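Local coordinates for protein 3-oxo-tetronate kinase (Haemophilus influenzae, PDB 1YZY) that catalyses the ATP-dependent phosphorylation of 3-oxo-tetronate to 3-oxo-tetronate 4-phosphate, at residues K236-T244 / H371-W382. Numbering follows the deposited sequence.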
loop_
_atom_site.group_PDB
_atom_site.type_symbol
_atom_site.label_atom_id
_atom_site.label_comp_id
_atom_site.label_asym_id
_atom_site.label_seq_id
_atom_site.Cartn_x
_atom_site.Cartn_y
_atom_site.Cartn_z
ATOM N N LYS A 236 1.778 16.881 9.112
ATOM C CA LYS A 236 2.502 16.026 8.178
ATOM C C LYS A 236 3.094 14.803 8.888
ATOM O O LYS A 236 2.855 14.590 10.084
ATOM C CB LYS A 236 3.592 16.824 7.462
ATOM C CG LYS A 236 3.053 17.877 6.505
ATOM C CD LYS A 236 2.387 17.243 5.298
ATOM C CE LYS A 236 1.877 18.293 4.326
ATOM N NZ LYS A 236 1.429 17.686 3.037
ATOM N N GLY A 237 3.848 13.991 8.149
ATOM C CA GLY A 237 4.436 12.797 8.735
ATOM C C GLY A 237 5.783 12.996 9.409
ATOM O O GLY A 237 6.548 12.039 9.552
ATOM N N THR A 238 6.091 14.231 9.796
ATOM C CA THR A 238 7.363 14.545 10.447
ATOM C C THR A 238 7.534 13.872 11.803
ATOM O O THR A 238 8.661 13.643 12.242
ATOM C CB THR A 238 7.570 16.079 10.612
ATOM O OG1 THR A 238 6.326 16.715 10.936
ATOM C CG2 THR A 238 8.113 16.676 9.332
ATOM N N ASN A 239 6.418 13.544 12.447
ATOM C CA ASN A 239 6.437 12.908 13.761
ATOM C C ASN A 239 5.983 11.448 13.746
ATOM O O ASN A 239 5.502 10.920 14.757
ATOM C CB ASN A 239 5.594 13.711 14.754
ATOM C CG ASN A 239 6.199 15.061 15.066
ATOM O OD1 ASN A 239 7.261 15.151 15.682
ATOM N ND2 ASN A 239 5.530 16.125 14.634
ATOM N N ALA A 240 6.047 10.822 12.575
ATOM C CA ALA A 240 5.684 9.417 12.466
ATOM C C ALA A 240 6.849 8.660 13.110
ATOM O O ALA A 240 8.010 9.067 12.985
ATOM C CB ALA A 240 5.514 9.022 11.010
ATOM N N PHE A 241 6.531 7.583 13.821
ATOM C CA PHE A 241 7.537 6.795 14.521
ATOM C C PHE A 241 8.641 6.177 13.672
ATOM O O PHE A 241 8.506 6.001 12.457
ATOM C CB PHE A 241 6.861 5.691 15.347
ATOM C CG PHE A 241 6.326 4.538 14.523
ATOM C CD1 PHE A 241 7.170 3.506 14.101
ATOM C CD2 PHE A 241 4.976 4.475 14.180
ATOM C CE1 PHE A 241 6.684 2.433 13.351
ATOM C CE2 PHE A 241 4.477 3.408 13.433
ATOM C CZ PHE A 241 5.337 2.383 13.017
ATOM N N THR A 242 9.734 5.845 14.347
ATOM C CA THR A 242 10.896 5.172 13.761
ATOM C C THR A 242 11.291 4.078 14.782
ATOM O O THR A 242 10.730 4.010 15.879
ATOM C CB THR A 242 12.098 6.145 13.477
ATOM O OG1 THR A 242 12.402 6.938 14.634
ATOM C CG2 THR A 242 11.787 7.052 12.317
ATOM N N PRO A 243 12.173 3.146 14.401
ATOM C CA PRO A 243 12.538 2.123 15.380
ATOM C C PRO A 243 13.293 2.710 16.566
ATOM O O PRO A 243 14.014 3.699 16.425
ATOM C CB PRO A 243 13.460 1.205 14.577
ATOM C CG PRO A 243 12.963 1.348 13.192
ATOM C CD PRO A 243 12.762 2.834 13.090
ATOM N N THR A 244 13.072 2.144 17.743
ATOM C CA THR A 244 13.797 2.587 18.924
ATOM C C THR A 244 15.108 1.801 18.914
ATOM O O THR A 244 15.215 0.788 18.218
ATOM C CB THR A 244 13.017 2.304 20.229
ATOM O OG1 THR A 244 12.189 1.140 20.065
ATOM C CG2 THR A 244 12.160 3.513 20.613
ATOM N N HIS A 371 1.852 -1.027 11.916
ATOM C CA HIS A 371 1.592 0.369 12.198
ATOM C C HIS A 371 2.452 1.148 11.191
ATOM O O HIS A 371 3.664 0.919 11.177
ATOM C CB HIS A 371 2.160 0.757 13.560
ATOM C CG HIS A 371 1.305 0.331 14.707
ATOM N ND1 HIS A 371 0.418 1.179 15.334
ATOM C CD2 HIS A 371 1.181 -0.867 15.327
ATOM C CE1 HIS A 371 -0.219 0.523 16.287
ATOM N NE2 HIS A 371 0.227 -0.721 16.303
ATOM N N ILE A 372 1.879 2.036 10.380
ATOM C CA ILE A 372 2.742 2.726 9.421
ATOM C C ILE A 372 3.465 3.931 10.031
ATOM O O ILE A 372 2.846 4.785 10.692
ATOM C CB ILE A 372 1.861 3.179 8.238
ATOM C CG1 ILE A 372 0.881 2.066 7.849
ATOM C CG2 ILE A 372 2.743 3.546 7.044
ATOM C CD1 ILE A 372 1.490 0.957 7.015
ATOM N N GLY A 373 4.780 3.972 9.820
ATOM C CA GLY A 373 5.605 5.034 10.363
ATOM C C GLY A 373 6.302 5.923 9.355
ATOM O O GLY A 373 5.954 5.943 8.174
ATOM N N LYS A 374 7.330 6.623 9.828
ATOM C CA LYS A 374 8.090 7.565 9.011
ATOM C C LYS A 374 8.623 7.022 7.698
ATOM O O LYS A 374 9.168 5.925 7.631
ATOM C CB LYS A 374 9.219 8.176 9.829
ATOM C CG LYS A 374 9.620 9.567 9.396
ATOM C CD LYS A 374 10.242 10.289 10.567
ATOM C CE LYS A 374 10.823 11.617 10.164
ATOM N NZ LYS A 374 11.567 12.200 11.313
ATOM N N GLN A 375 8.476 7.833 6.658
ATOM C CA GLN A 375 8.907 7.483 5.317
ATOM C C GLN A 375 10.420 7.573 5.131
ATOM O O GLN A 375 11.008 8.649 5.248
ATOM C CB GLN A 375 8.187 8.380 4.303
ATOM C CG GLN A 375 8.497 8.088 2.843
ATOM C CD GLN A 375 7.614 8.876 1.881
ATOM O OE1 GLN A 375 6.418 8.617 1.760
ATOM N NE2 GLN A 375 8.208 9.834 1.187
ATOM N N ILE A 376 11.039 6.427 4.869
ATOM C CA ILE A 376 12.477 6.340 4.637
ATOM C C ILE A 376 12.738 6.832 3.221
ATOM O O ILE A 376 13.699 7.553 2.957
ATOM C CB ILE A 376 12.975 4.875 4.752
ATOM C CG1 ILE A 376 12.757 4.354 6.169
ATOM C CG2 ILE A 376 14.440 4.774 4.378
ATOM C CD1 ILE A 376 13.016 2.882 6.299
ATOM N N ALA A 377 11.888 6.384 2.307
ATOM C CA ALA A 377 11.958 6.748 0.899
ATOM C C ALA A 377 10.541 6.579 0.347
ATOM O O ALA A 377 9.703 5.926 0.976
ATOM C CB ALA A 377 12.939 5.834 0.160
ATOM N N PRO A 378 10.237 7.202 -0.808
ATOM C CA PRO A 378 8.881 7.047 -1.346
ATOM C C PRO A 378 8.590 5.565 -1.555
ATOM O O PRO A 378 9.315 4.879 -2.285
ATOM C CB PRO A 378 8.949 7.805 -2.678
ATOM C CG PRO A 378 9.981 8.853 -2.424
ATOM C CD PRO A 378 11.047 8.073 -1.681
ATOM N N GLY A 379 7.547 5.082 -0.890
ATOM C CA GLY A 379 7.166 3.686 -1.001
ATOM C C GLY A 379 7.797 2.789 0.050
ATOM O O GLY A 379 7.484 1.601 0.117
ATOM N N VAL A 380 8.683 3.344 0.874
ATOM C CA VAL A 380 9.339 2.563 1.917
ATOM C C VAL A 380 9.216 3.176 3.319
ATOM O O VAL A 380 10.120 3.867 3.784
ATOM C CB VAL A 380 10.846 2.346 1.616
ATOM C CG1 VAL A 380 11.406 1.249 2.505
ATOM C CG2 VAL A 380 11.059 1.997 0.155
ATOM N N PRO A 381 8.060 3.005 3.974
ATOM C CA PRO A 381 7.919 3.567 5.320
ATOM C C PRO A 381 8.457 2.592 6.389
ATOM O O PRO A 381 8.765 1.428 6.092
ATOM C CB PRO A 381 6.403 3.735 5.446
ATOM C CG PRO A 381 5.881 2.568 4.680
ATOM C CD PRO A 381 6.750 2.574 3.444
ATOM N N TRP A 382 8.631 3.086 7.610
ATOM C CA TRP A 382 9.074 2.237 8.704
ATOM C C TRP A 382 7.803 1.573 9.212
ATOM O O TRP A 382 6.744 2.206 9.252
ATOM C CB TRP A 382 9.725 3.062 9.825
ATOM C CG TRP A 382 11.214 3.024 9.779
ATOM C CD1 TRP A 382 12.059 4.076 9.559
ATOM C CD2 TRP A 382 12.041 1.856 9.894
ATOM N NE1 TRP A 382 13.365 3.634 9.520
ATOM C CE2 TRP A 382 13.382 2.277 9.723
ATOM C CE3 TRP A 382 11.782 0.495 10.123
ATOM C CZ2 TRP A 382 14.463 1.382 9.773
ATOM C CZ3 TRP A 382 12.854 -0.393 10.172
ATOM C CH2 TRP A 382 14.180 0.056 9.996
HETATM O O HOH W 1 7.351 10.543 7.069
#
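With CG set between the backbone N and the carbonyl carbon (chi1 74°), the ring of Phe241 folds back over Gly373, while Lys374, its CG roughly anti to the backbone N (chi1 -151°) and its chain extended beyond, runs along 236-244 beside Thr242. The loop between helix 221-232 and strand 248-252 here lies across a β-hairpin, strands 369-375 and 380-385, whose end carries a classic bulge of Ile376 and Ala377 facing Val380. One direct backbone hydrogen bond joins them: Lys374 N gives a nearly straight hydrogen bond (165°) to Phe241 O, 2.9 Å away and in the carbonyl plane. A water extends the link, donating to Gly237 O and accepting from Gln375 N. Gly373 CA sits 3.8 Å from the centroid of the Phe241 ring, a CH-pi contact over one face. Ala240 CB packs against the Lys374 backbone, and the far end of Lys374 makes a weak hydrogen bond from NZ to Thr238 O. The Trp382 indole is sandwiched between Ile376 CD1 and Pro243, its NE1 hydrogen-bonded to Ala408 O of helix 404-410. Pro243 CG stands 3.3 Å from the centroid of the indole six-membered ring, almost directly over its face.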